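Local coordinates for uncharacterized protein (Uncultured organism, PDB 5IBZ) that belongs to the cyclase family, may have arylformamidase activity, and binds acetylphosphate in a pocket lined by histidine, acidic and arginine side chains, at residues E281-E286 / F300-Q305; L200-G205 / T227-D232; N33-E38 / K152-G157; L307-P310 / G314-L317; P235-Q240 / L275-G280. All blocks are in the same frame, centred on the assembly; numbering follows the deposited sequence. Where two conformers were deposited one is given.

Interaction 1: E281-E286 / F300-Q305. With UVW (acetylphosphate), chain F.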
# COMPACT_ATOMS: atom_id res chain seq x y z
N GLU B 281 19.57 11.58 -1.56
CA GLU B 281 19.93 10.82 -0.37
C GLU B 281 19.89 9.33 -0.63
O GLU B 281 19.14 8.85 -1.49
CB GLU B 281 18.99 11.15 0.80
CG GLU B 281 19.15 12.59 1.27
CD GLU B 281 18.05 13.09 2.17
OE1 GLU B 281 16.96 12.49 2.21
OE2 GLU B 281 18.31 14.09 2.87
N ILE B 282 20.67 8.61 0.16
CA ILE B 282 20.78 7.14 0.12
C ILE B 282 21.22 6.62 -1.26
O ILE B 282 20.82 5.56 -1.75
CB ILE B 282 19.45 6.41 0.54
CG1 ILE B 282 18.66 7.24 1.57
CG2 ILE B 282 19.82 5.05 1.10
CD1 ILE B 282 17.44 6.53 2.16
N TRP B 283 22.13 7.36 -1.88
CA TRP B 283 22.78 6.86 -3.08
C TRP B 283 23.87 5.85 -2.69
O TRP B 283 24.32 5.83 -1.53
CB TRP B 283 23.37 8.02 -3.90
CG TRP B 283 22.35 8.96 -4.52
CD1 TRP B 283 21.14 9.31 -4.01
CD2 TRP B 283 22.47 9.66 -5.77
NE1 TRP B 283 20.50 10.19 -4.85
CE2 TRP B 283 21.30 10.42 -5.94
CE3 TRP B 283 23.46 9.70 -6.76
CZ2 TRP B 283 21.09 11.23 -7.05
CZ3 TRP B 283 23.26 10.51 -7.86
CH2 TRP B 283 22.09 11.25 -8.00
N TRP B 284 24.27 5.00 -3.63
CA TRP B 284 25.27 3.96 -3.41
C TRP B 284 26.47 4.25 -4.28
O TRP B 284 26.38 4.20 -5.51
CB TRP B 284 24.72 2.57 -3.74
CG TRP B 284 25.73 1.50 -3.46
CD1 TRP B 284 26.59 0.92 -4.35
CD2 TRP B 284 26.01 0.90 -2.19
NE1 TRP B 284 27.39 -0.00 -3.71
CE2 TRP B 284 27.05 -0.03 -2.39
CE3 TRP B 284 25.48 1.06 -0.89
CZ2 TRP B 284 27.55 -0.81 -1.34
CZ3 TRP B 284 25.99 0.29 0.13
CH2 TRP B 284 27.02 -0.63 -0.10
N LEU B 285 27.60 4.58 -3.65
CA LEU B 285 28.73 5.13 -4.37
C LEU B 285 30.00 4.29 -4.32
O LEU B 285 31.02 4.69 -4.87
CB LEU B 285 29.02 6.53 -3.83
CG LEU B 285 27.84 7.51 -3.95
CD1 LEU B 285 28.19 8.87 -3.37
CD2 LEU B 285 27.38 7.65 -5.39
N GLU B 286 29.94 3.15 -3.64
CA GLU B 286 31.15 2.36 -3.40
C GLU B 286 31.84 1.91 -4.69
O GLU B 286 33.07 1.99 -4.81
CB GLU B 286 30.84 1.13 -2.54
CG GLU B 286 32.14 0.46 -2.05
CD GLU B 286 31.93 -0.70 -1.10
OE1 GLU B 286 30.93 -0.72 -0.36
OE2 GLU B 286 32.79 -1.60 -1.07
N PHE B 300 31.55 12.76 -14.94
CA PHE B 300 30.88 11.80 -15.80
C PHE B 300 29.52 12.30 -16.24
O PHE B 300 29.05 13.36 -15.79
CB PHE B 300 30.72 10.46 -15.07
CG PHE B 300 30.21 10.63 -13.66
CD1 PHE B 300 28.86 10.73 -13.41
CD2 PHE B 300 31.09 10.72 -12.61
CE1 PHE B 300 28.40 10.90 -12.12
CE2 PHE B 300 30.64 10.89 -11.33
CZ PHE B 300 29.29 10.99 -11.08
N PHE B 301 28.90 11.55 -17.15
CA PHE B 301 27.52 11.81 -17.53
C PHE B 301 26.63 11.10 -16.51
O PHE B 301 26.86 9.94 -16.19
CB PHE B 301 27.24 11.35 -18.96
CG PHE B 301 25.84 11.61 -19.44
CD1 PHE B 301 24.82 10.69 -19.21
CD2 PHE B 301 25.56 12.75 -20.16
CE1 PHE B 301 23.53 10.92 -19.69
CE2 PHE B 301 24.27 13.00 -20.63
CZ PHE B 301 23.26 12.07 -20.39
N LEU B 302 25.67 11.83 -15.97
CA LEU B 302 24.76 11.31 -14.96
C LEU B 302 23.33 11.32 -15.47
O LEU B 302 22.83 12.38 -15.86
CB LEU B 302 24.85 12.14 -13.70
CG LEU B 302 23.97 11.70 -12.53
CD1 LEU B 302 24.27 10.28 -12.11
CD2 LEU B 302 24.16 12.64 -11.38
N ALA B 303 22.68 10.16 -15.47
CA ALA B 303 21.25 10.06 -15.75
C ALA B 303 20.53 9.79 -14.45
O ALA B 303 20.46 8.62 -14.01
CB ALA B 303 20.95 8.97 -16.76
N ALA B 304 20.03 10.86 -13.83
CA ALA B 304 19.41 10.78 -12.51
C ALA B 304 18.02 11.42 -12.55
O ALA B 304 17.58 12.08 -11.59
CB ALA B 304 20.28 11.42 -11.48
N GLN B 305 17.28 11.12 -13.60
CA GLN B 305 15.93 11.66 -13.73
C GLN B 305 15.00 11.09 -12.65
O GLN B 305 15.10 9.92 -12.28
CB GLN B 305 15.38 11.39 -15.14
CG GLN B 305 15.10 9.91 -15.46
CD GLN B 305 16.29 9.14 -16.06
OE1 GLN B 305 17.45 9.36 -15.71
NE2 GLN B 305 15.97 8.19 -16.94
C1 UVW F . 14.95 13.57 7.58
O1 UVW F . 13.93 13.01 7.40
C1M UVW F . 15.45 13.81 9.01
O2 UVW F . 15.73 14.03 6.51
P UVW F . 15.24 13.97 4.95
O1P UVW F . 13.83 14.49 4.80
O2P UVW F . 16.21 14.84 4.18
O3P UVW F . 15.29 12.56 4.40
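The acetylphosphate pocket and the core of the mixed sheet meet here: W283, two residues beyond the ligand-contacting E281, reaches strand 299-303 and the residue that follows it. The benzo end of the indole does the touching, chiefly at CH2. L302 comes to the ring edge, near its plane, with CD2 4.2 Å from W283 CH2, while the methyl CB of A304 lies 3.9 Å from the same W283 CH2 on an oblique line. The contact is apolar and small, about 91 Å² in all. W283 CG stands anti to the carbonyl carbon (chi1 -67°), and the pyrrole N-H points elsewhere, to the carbonyl oxygen of Q113, which fixes the turn of the indole. E281 O lies at the ring edge, in plane.

E281 extends its carboxylate the other way, to the phosphate: OE2 is 2.6 Å from O2P of acetylphosphate and OE1 2.8 Å from its O3P. H268, H119 and R69 also bind the ligand, and D115 lies close to E281 OE1.

W283 meets W114 edge to face and rests on V201, so its indole packs against residues of strands 199-203, 113-115 and 299-303. Beyond it the loop runs into helix 286-295, which leads back to strand 299-303.

Interaction 2: L200-G205 / T227-D232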
# COMPACT_ATOMS: atom_id res chain seq x y z
N LEU B 200 26.60 17.37 -7.83
CA LEU B 200 27.67 16.91 -6.96
C LEU B 200 27.23 15.68 -6.18
O LEU B 200 26.18 15.67 -5.56
CB LEU B 200 28.06 18.02 -6.01
CG LEU B 200 29.25 17.70 -5.11
CD1 LEU B 200 30.56 17.63 -5.90
CD2 LEU B 200 29.36 18.75 -4.02
N VAL B 201 28.05 14.64 -6.24
CA VAL B 201 27.75 13.38 -5.60
C VAL B 201 28.84 13.12 -4.55
O VAL B 201 30.03 13.03 -4.91
CB VAL B 201 27.68 12.24 -6.65
CG1 VAL B 201 27.41 10.95 -6.01
CG2 VAL B 201 26.61 12.56 -7.71
N ILE B 202 28.45 13.07 -3.28
CA ILE B 202 29.40 13.02 -2.16
C ILE B 202 29.44 11.65 -1.51
O ILE B 202 28.41 11.16 -1.01
CB ILE B 202 29.02 14.05 -1.08
CG1 ILE B 202 28.87 15.44 -1.71
CG2 ILE B 202 30.07 14.08 0.05
CD1 ILE B 202 28.34 16.49 -0.75
N ARG B 203 30.62 11.03 -1.51
CA ARG B 203 30.81 9.77 -0.79
C ARG B 203 31.26 10.01 0.65
O ARG B 203 32.39 10.50 0.89
CB ARG B 203 31.82 8.86 -1.50
CG ARG B 203 32.05 7.56 -0.73
CD ARG B 203 32.67 6.45 -1.59
NE ARG B 203 32.91 5.24 -0.81
CZ ARG B 203 34.09 4.85 -0.35
NH1 ARG B 203 35.18 5.57 -0.53
NH2 ARG B 203 34.17 3.72 0.33
N THR B 204 30.35 9.66 1.56
CA THR B 204 30.54 9.68 3.01
C THR B 204 30.78 8.30 3.62
O THR B 204 31.22 8.18 4.78
CB THR B 204 29.32 10.24 3.76
OG1 THR B 204 28.30 9.23 3.83
CG2 THR B 204 28.79 11.50 3.12
N GLY B 205 30.44 7.28 2.86
CA GLY B 205 30.60 5.90 3.28
C GLY B 205 29.49 5.37 4.18
O GLY B 205 29.46 4.18 4.49
N THR B 227 27.41 11.32 9.90
CA THR B 227 28.26 12.19 9.10
C THR B 227 27.51 12.83 7.93
O THR B 227 26.63 12.23 7.33
CB THR B 227 29.49 11.42 8.55
OG1 THR B 227 30.35 12.31 7.83
CG2 THR B 227 29.08 10.30 7.62
N GLY B 228 27.84 14.08 7.62
CA GLY B 228 27.27 14.73 6.44
C GLY B 228 27.81 16.14 6.31
O GLY B 228 28.70 16.54 7.08
N ILE B 229 27.30 16.89 5.34
CA ILE B 229 27.80 18.24 5.12
C ILE B 229 27.30 19.22 6.17
O ILE B 229 26.22 19.08 6.75
CB ILE B 229 27.46 18.76 3.69
CG1 ILE B 229 25.95 18.82 3.43
CG2 ILE B 229 28.20 17.90 2.67
CD1 ILE B 229 25.57 19.51 2.11
N GLY B 230 28.15 20.21 6.45
CA GLY B 230 27.85 21.25 7.42
C GLY B 230 27.43 22.57 6.81
O GLY B 230 27.39 22.72 5.59
N SER B 231 27.12 23.52 7.67
CA SER B 231 26.55 24.79 7.22
C SER B 231 27.48 25.60 6.30
O SER B 231 26.99 26.34 5.45
CB SER B 231 26.16 25.65 8.42
OG SER B 231 27.30 25.96 9.19
N ASP B 232 28.80 25.48 6.44
CA ASP B 232 29.67 26.33 5.63
C ASP B 232 29.86 25.77 4.22
O ASP B 232 30.54 26.37 3.39
CB ASP B 232 31.02 26.60 6.34
CG ASP B 232 32.11 25.57 6.05
OD1 ASP B 232 31.84 24.44 5.60
OD2 ASP B 232 33.28 25.92 6.32
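I202 has CG1 anti to the carbonyl carbon (chi1 -53°) and the rest of its chain extended, which sends CD1 out from strand 199-203 toward I229. The receiving group is the CG2 branch of I229: with chi1 at 61°, CG1 takes the position between backbone N and carbonyl carbon, and CG2 falls beside the backbone N, facing I202. The two methyls meet at 3.7 Å, I202 CD1 to I229 CG2, and the side chains cross at about a right angle, one branch laid across the other.

T204 and T227 form the second point of touch. They slide past each other in opposite directions, with T227 CG2 3.9 Å from T204 CB and 4.0 Å from T204 OG1. T227 thus offers its methyl, while its hydroxyl is held by the carbonyl oxygen of Y176. T204 OG1 is likewise engaged nearby, with the backbone N of L206. The nearest backbones, at T204 and G228, stay 6.9 Å apart between CA atoms, and no hydrogen bond passes directly between the segments.

Strand 199-203 lies inside the mixed sheet, between strands 158-163 and 244-247, whereas 228-229 pairs with 177-178 in a separate two-stranded parallel sheet. The contact therefore lays this small sheet against the end of a central strand. N249 touches T204 and bonds T227 O through ND2, so it spans both segments; D248 takes the backbone N-H groups of T204 and G205. Dispersion between buried carbon groups, methyl on methyl at I202 and I229, accounts for the direct contact, and the threonine hydroxyls find their partners outside it.

Interaction 3: N33-E38 / K152-G157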
# COMPACT_ATOMS: atom_id res chain seq x y z
N ASN B 33 17.49 24.91 -13.32
CA ASN B 33 17.69 25.79 -14.46
C ASN B 33 19.16 26.01 -14.85
O ASN B 33 19.45 26.53 -15.94
CB ASN B 33 17.02 27.14 -14.19
CG ASN B 33 15.51 27.03 -14.12
OD1 ASN B 33 14.87 26.39 -14.97
ND2 ASN B 33 14.92 27.62 -13.09
N TYR B 34 20.09 25.62 -13.98
CA TYR B 34 21.50 25.63 -14.32
C TYR B 34 21.86 24.52 -15.33
O TYR B 34 22.90 24.61 -15.97
CB TYR B 34 22.37 25.47 -13.09
CG TYR B 34 22.43 26.63 -12.12
CD1 TYR B 34 22.66 27.93 -12.54
CD2 TYR B 34 22.32 26.39 -10.75
CE1 TYR B 34 22.73 28.95 -11.63
CE2 TYR B 34 22.40 27.41 -9.83
CZ TYR B 34 22.61 28.68 -10.26
OH TYR B 34 22.70 29.70 -9.33
N ILE B 35 21.02 23.48 -15.45
CA ILE B 35 21.29 22.45 -16.44
C ILE B 35 20.65 22.88 -17.77
O ILE B 35 19.44 22.89 -17.94
CB ILE B 35 20.77 21.07 -16.01
CG1 ILE B 35 21.31 20.70 -14.63
CG2 ILE B 35 21.14 20.06 -17.07
CD1 ILE B 35 20.82 19.35 -14.06
N THR B 36 21.53 23.22 -18.70
CA THR B 36 21.14 23.79 -19.99
C THR B 36 21.47 22.79 -21.08
O THR B 36 22.27 21.88 -20.86
CB THR B 36 21.90 25.08 -20.27
OG1 THR B 36 23.30 24.77 -20.38
CG2 THR B 36 21.68 26.10 -19.15
N PRO B 37 20.88 22.97 -22.27
CA PRO B 37 21.24 22.06 -23.36
C PRO B 37 22.75 22.00 -23.61
O PRO B 37 23.30 20.92 -23.81
CB PRO B 37 20.48 22.65 -24.56
CG PRO B 37 19.28 23.28 -23.93
CD PRO B 37 19.77 23.86 -22.63
N GLU B 38 23.44 23.14 -23.60
CA GLU B 38 24.89 23.10 -23.81
C GLU B 38 25.62 22.32 -22.73
O GLU B 38 26.59 21.61 -23.01
CB GLU B 38 25.46 24.51 -23.91
CG GLU B 38 26.79 24.55 -24.69
CD GLU B 38 26.64 24.19 -26.18
OE1 GLU B 38 25.94 24.93 -26.90
OE2 GLU B 38 27.21 23.18 -26.64
N LYS B 152 10.85 16.80 -14.46
CA LYS B 152 10.77 15.47 -15.06
C LYS B 152 11.80 15.30 -16.17
O LYS B 152 12.09 14.16 -16.56
CB LYS B 152 9.37 15.18 -15.60
CG LYS B 152 8.97 16.01 -16.79
CD LYS B 152 7.61 15.52 -17.37
CE LYS B 152 7.27 16.30 -18.63
NZ LYS B 152 6.11 15.73 -19.35
N THR B 153 12.35 16.39 -16.70
CA THR B 153 13.41 16.23 -17.71
C THR B 153 14.80 16.61 -17.16
O THR B 153 15.81 16.47 -17.88
CB THR B 153 13.11 17.02 -19.02
OG1 THR B 153 12.51 18.30 -18.79
CG2 THR B 153 12.13 16.21 -19.86
N SER B 154 14.88 16.97 -15.89
CA SER B 154 16.15 17.43 -15.33
C SER B 154 16.99 16.29 -14.77
O SER B 154 16.61 15.11 -14.81
CB SER B 154 15.90 18.47 -14.22
OG SER B 154 17.09 19.19 -13.93
N PHE B 155 18.13 16.68 -14.20
CA PHE B 155 19.10 15.79 -13.55
C PHE B 155 19.67 14.75 -14.50
O PHE B 155 20.11 13.68 -14.07
CB PHE B 155 18.48 15.13 -12.32
CG PHE B 155 17.73 16.09 -11.44
CD1 PHE B 155 18.27 17.30 -11.08
CD2 PHE B 155 16.45 15.78 -11.00
CE1 PHE B 155 17.54 18.21 -10.30
CE2 PHE B 155 15.73 16.66 -10.21
CZ PHE B 155 16.28 17.87 -9.87
N LEU B 156 19.76 15.13 -15.75
CA LEU B 156 20.50 14.39 -16.73
C LEU B 156 21.51 15.38 -17.30
O LEU B 156 21.13 16.34 -17.98
CB LEU B 156 19.55 13.79 -17.75
CG LEU B 156 20.16 12.97 -18.86
CD1 LEU B 156 19.22 11.83 -19.25
CD2 LEU B 156 20.48 13.86 -20.05
N GLY B 157 22.79 15.18 -16.98
CA GLY B 157 23.81 16.18 -17.25
C GLY B 157 25.10 15.73 -16.64
O GLY B 157 25.38 14.52 -16.55
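I35 points its side chain into the bend of the 154-157 backbone, and its two branches divide the work. The longer one, with CG1 anti to the carbonyl carbon (chi1 -54°) and an extended end, carries CD1 into the corner between S154 and F155: the methyl is 3.7 Å from S154 OG and 3.8 Å from F155 N. The shorter branch, CG2, lies 3.8 Å from L156 O. The F155 side chain sets off away from I35, so their side chains meet loosely, CD1 of I35 to CD1 of F155 at 4.4 Å, on an oblique line to the ring. S154 OG sits over one face of that same ring, 3.6 Å above its plane and toward the rim.

The contact joins the loop ahead of helix 37-44, where T36 OG1 caps the backbone N of R39, to the turn entering strand 158-163. The F155 ring meets Y278 edge to face, and I40 of the helix packs on both I35 and L156.

One aliphatic side chain thus covers mostly backbone and a serine hydroxyl. It is held by van der Waals contact; F155 is backbone hydrogen-bonded to A304 through its carbonyl oxygen, not through the N that I35 covers.

Interaction 4: L307-P310 / G314-L317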
# COMPACT_ATOMS: atom_id res chain seq x y z
N LEU B 307 11.13 9.96 -11.30
CA LEU B 307 9.87 9.49 -11.90
C LEU B 307 8.94 10.69 -12.12
O LEU B 307 9.00 11.69 -11.39
CB LEU B 307 9.17 8.46 -11.02
CG LEU B 307 9.94 7.18 -10.76
CD1 LEU B 307 9.16 6.30 -9.82
CD2 LEU B 307 10.21 6.43 -12.08
N TYR B 308 8.08 10.57 -13.12
CA TYR B 308 7.10 11.61 -13.42
C TYR B 308 5.86 11.43 -12.51
O TYR B 308 4.91 10.70 -12.86
CB TYR B 308 6.73 11.53 -14.91
CG TYR B 308 5.76 12.57 -15.44
CD1 TYR B 308 5.30 13.61 -14.65
CD2 TYR B 308 5.24 12.44 -16.71
CE1 TYR B 308 4.38 14.53 -15.13
CE2 TYR B 308 4.32 13.36 -17.21
CZ TYR B 308 3.89 14.39 -16.41
OH TYR B 308 2.97 15.31 -16.89
N ILE B 309 5.89 12.08 -11.34
CA ILE B 309 4.82 11.93 -10.35
C ILE B 309 4.27 13.29 -9.98
O ILE B 309 4.83 14.00 -9.14
CB ILE B 309 5.28 11.23 -9.05
CG1 ILE B 309 6.15 10.00 -9.33
CG2 ILE B 309 4.05 10.88 -8.20
CD1 ILE B 309 6.80 9.41 -8.08
N PRO B 310 3.19 13.70 -10.63
CA PRO B 310 2.69 15.05 -10.39
C PRO B 310 2.25 15.25 -8.95
O PRO B 310 1.58 14.40 -8.36
CB PRO B 310 1.52 15.19 -11.37
CG PRO B 310 1.24 13.83 -11.87
CD PRO B 310 2.47 13.02 -11.74
N GLY B 314 9.14 14.35 -4.00
CA GLY B 314 10.41 13.68 -4.25
C GLY B 314 10.14 12.45 -5.09
O GLY B 314 9.01 12.19 -5.48
N SER B 315 11.18 11.67 -5.33
CA SER B 315 11.05 10.48 -6.16
C SER B 315 12.15 9.49 -5.89
O SER B 315 13.28 9.90 -5.65
CB SER B 315 11.11 10.86 -7.62
OG SER B 315 11.02 9.71 -8.44
N PRO B 316 11.84 8.19 -5.97
CA PRO B 316 12.90 7.19 -6.11
C PRO B 316 13.53 7.31 -7.47
O PRO B 316 12.98 7.91 -8.40
CB PRO B 316 12.18 5.85 -5.93
CG PRO B 316 10.79 6.12 -6.21
CD PRO B 316 10.51 7.57 -5.92
N LEU B 317 14.73 6.76 -7.59
CA LEU B 317 15.36 6.71 -8.90
C LEU B 317 16.47 5.69 -8.91
O LEU B 317 16.80 5.10 -7.89
CB LEU B 317 15.90 8.07 -9.28
CG LEU B 317 17.13 8.52 -8.50
CD1 LEU B 317 17.96 9.47 -9.40
CD2 LEU B 317 16.73 9.24 -7.25
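A serine hydroxyl, not a second backbone, receives the amide of L307: L307 N donates to S315 OG over 2.9 Å, with an N-H...O angle of 152°. The hydroxyl in turn donates its own hydrogen, S315 OG to P316 O at 2.7 Å, in the carbonyl plane, on a lone pair, with a C=O...O angle of 132°. It is thus acceptor in one bond and donor in the other, which fixes its rotation. A chi1 of 178° swings S315 OG away from its own amide to face L307.

L307 curls round the same oxygen, its CB only 3.4 Å from S315 OG. Further out, CD1 of L307 reaches the pyrrolidine ring, 4.0 Å from CG of P316, and the two side chains cross at about a right angle. I309 comes in more loosely, with CD1 4.2 Å from S315 OG and 4.4 Å from G314 O. G314 O is buried here and has no polar partner in the model.

Strand 314-316 is an outermost strand of the mixed sheet within this chain, pairing with 113-115 through the backbone of S315 and W114. The chain arrives from strand 299-303 through the irregular segment 307-310, in which Y308 centres an inverse gamma turn, and three residues later it turns back into strand 314-316. The connection is also covered from outside: L307 packs on L317 of the second subunit, and I309 and P310 on its I59, while Y308 makes backbone hydrogen bonds to that subunit.

Interaction 5: P235-Q240 / L275-G280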
# COMPACT_ATOMS: atom_id res chain seq x y z
N PRO B 235 27.27 28.29 1.20
CA PRO B 235 27.66 29.36 0.27
C PRO B 235 28.47 28.80 -0.91
O PRO B 235 28.37 29.31 -2.03
CB PRO B 235 28.49 30.29 1.14
CG PRO B 235 28.04 30.05 2.54
CD PRO B 235 27.72 28.56 2.57
N TRP B 236 29.27 27.78 -0.65
CA TRP B 236 30.07 27.15 -1.71
C TRP B 236 29.16 26.51 -2.77
O TRP B 236 29.38 26.67 -3.97
CB TRP B 236 31.02 26.13 -1.11
CG TRP B 236 31.92 25.44 -2.07
CD1 TRP B 236 33.06 25.94 -2.65
CD2 TRP B 236 31.76 24.12 -2.58
NE1 TRP B 236 33.62 24.99 -3.47
CE2 TRP B 236 32.83 23.87 -3.44
CE3 TRP B 236 30.80 23.12 -2.37
CZ2 TRP B 236 32.98 22.65 -4.11
CZ3 TRP B 236 30.95 21.92 -3.04
CH2 TRP B 236 32.03 21.70 -3.89
N ILE B 237 28.16 25.77 -2.33
CA ILE B 237 27.20 25.17 -3.23
C ILE B 237 26.55 26.23 -4.10
O ILE B 237 26.36 26.04 -5.31
CB ILE B 237 26.13 24.37 -2.43
CG1 ILE B 237 26.77 23.09 -1.88
CG2 ILE B 237 24.96 24.01 -3.32
CD1 ILE B 237 26.00 22.43 -0.76
N HIS B 238 26.20 27.36 -3.49
CA HIS B 238 25.68 28.51 -4.24
C HIS B 238 26.66 29.07 -5.27
O HIS B 238 26.29 29.26 -6.43
CB HIS B 238 25.27 29.63 -3.27
CG HIS B 238 24.82 30.89 -3.96
ND1 HIS B 238 25.51 32.08 -3.88
CD2 HIS B 238 23.74 31.14 -4.74
CE1 HIS B 238 24.88 33.00 -4.58
NE2 HIS B 238 23.80 32.47 -5.10
N GLU B 239 27.89 29.31 -4.81
CA GLU B 239 28.97 29.84 -5.64
C GLU B 239 29.15 29.05 -6.91
O GLU B 239 29.29 29.62 -8.00
CB GLU B 239 30.30 29.83 -4.87
CG GLU B 239 30.41 30.87 -3.80
CD GLU B 239 31.55 30.64 -2.84
OE1 GLU B 239 31.30 30.73 -1.62
OE2 GLU B 239 32.69 30.41 -3.31
N GLN B 240 29.14 27.73 -6.74
CA GLN B 240 29.49 26.78 -7.79
C GLN B 240 28.33 26.50 -8.76
O GLN B 240 28.52 25.82 -9.76
CB GLN B 240 29.96 25.46 -7.15
CG GLN B 240 31.27 25.58 -6.38
CD GLN B 240 32.44 25.95 -7.27
OE1 GLN B 240 32.56 25.46 -8.39
NE2 GLN B 240 33.32 26.81 -6.78
N LEU B 275 18.09 28.42 -1.81
CA LEU B 275 18.79 28.27 -3.10
C LEU B 275 18.01 27.54 -4.19
O LEU B 275 18.33 27.66 -5.39
CB LEU B 275 20.12 27.53 -2.89
CG LEU B 275 21.12 28.13 -1.90
CD1 LEU B 275 22.44 27.37 -1.99
CD2 LEU B 275 21.33 29.61 -2.15
N GLY B 276 17.00 26.76 -3.80
CA GLY B 276 16.30 25.93 -4.76
C GLY B 276 17.20 24.83 -5.32
O GLY B 276 17.05 24.41 -6.47
N VAL B 277 18.11 24.34 -4.49
CA VAL B 277 19.02 23.24 -4.85
C VAL B 277 18.46 21.91 -4.33
O VAL B 277 18.07 21.82 -3.18
CB VAL B 277 20.42 23.54 -4.27
CG1 VAL B 277 21.34 22.32 -4.37
CG2 VAL B 277 21.06 24.73 -5.01
N TYR B 278 18.43 20.91 -5.19
CA TYR B 278 17.85 19.62 -4.88
C TYR B 278 18.79 18.78 -4.02
O TYR B 278 20.01 18.92 -4.09
CB TYR B 278 17.49 18.87 -6.18
CG TYR B 278 16.43 19.61 -6.95
CD1 TYR B 278 16.76 20.70 -7.75
CD2 TYR B 278 15.09 19.28 -6.83
CE1 TYR B 278 15.80 21.42 -8.42
CE2 TYR B 278 14.12 19.99 -7.50
CZ TYR B 278 14.47 21.08 -8.29
OH TYR B 278 13.50 21.80 -8.96
N ILE B 279 18.18 17.94 -3.19
CA ILE B 279 18.90 17.07 -2.28
C ILE B 279 18.67 15.61 -2.64
O ILE B 279 17.53 15.15 -2.74
CB ILE B 279 18.47 17.32 -0.81
CG1 ILE B 279 18.90 18.72 -0.36
CG2 ILE B 279 18.98 16.22 0.09
CD1 ILE B 279 18.49 19.09 1.02
N GLY B 280 19.77 14.88 -2.82
CA GLY B 280 19.73 13.45 -3.09
C GLY B 280 20.26 12.67 -1.90
O GLY B 280 21.25 13.06 -1.28
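L275 spreads its two methyls over H238, crossing that side chain at about a right angle. CD1 lies 3.8 Å from H238 CB, at the root of the side chain, and CD2 3.9 Å from H238 CD2 of the imidazole, approaching the ring obliquely. A chi1 of 176° carries the H238 ring away from its own backbone N, to the CD2 methyl of L275; its NE2 makes a weak hydrogen bond to N19 OD1.

I237, the preceding residue on the helix, uses its CG2 branch alone. That methyl is 4.1 Å from V277 CG1 and 4.4 Å from L275 CD1, and the I237 and V277 side chains are inclined to each other. I237 also packs on L271 of helix 266-275.

Helix 233-239 thus lies against the point where helix 266-275 ends and the chain turns through G276, with positive phi, into strand 278-281. W236, on another side of the helix, is packed against helix 180-190.

No hydrogen bond crosses between the segments. The hold is van der Waals contact of branched aliphatic groups, with the imidazole meeting L275 through carbon.

In the fold
Interactions 1, 2, 4 and 5 all reach the mixed sheet; interaction 3 joins it through backbone bonds, L302 N to G157 O and A304 N to F155 O, both 2.8 Å and probable hydrogen bonds to interaction 1. Interaction 1 holds the pocket residue E281 and touches interaction 2 where L285 packs on V201, their centres 14 Å apart. Interaction 5 runs directly into it along strand 278-281 and touches interaction 3 through that strand. The I229 side chain is about 11 Å and the V277 side chain about 12 Å from acetylphosphate. Interactions 2 and 4, 23 Å apart between centres, lie on opposite sides of the chain's centre; interactions 1, 3 and 4 touch the second subunit.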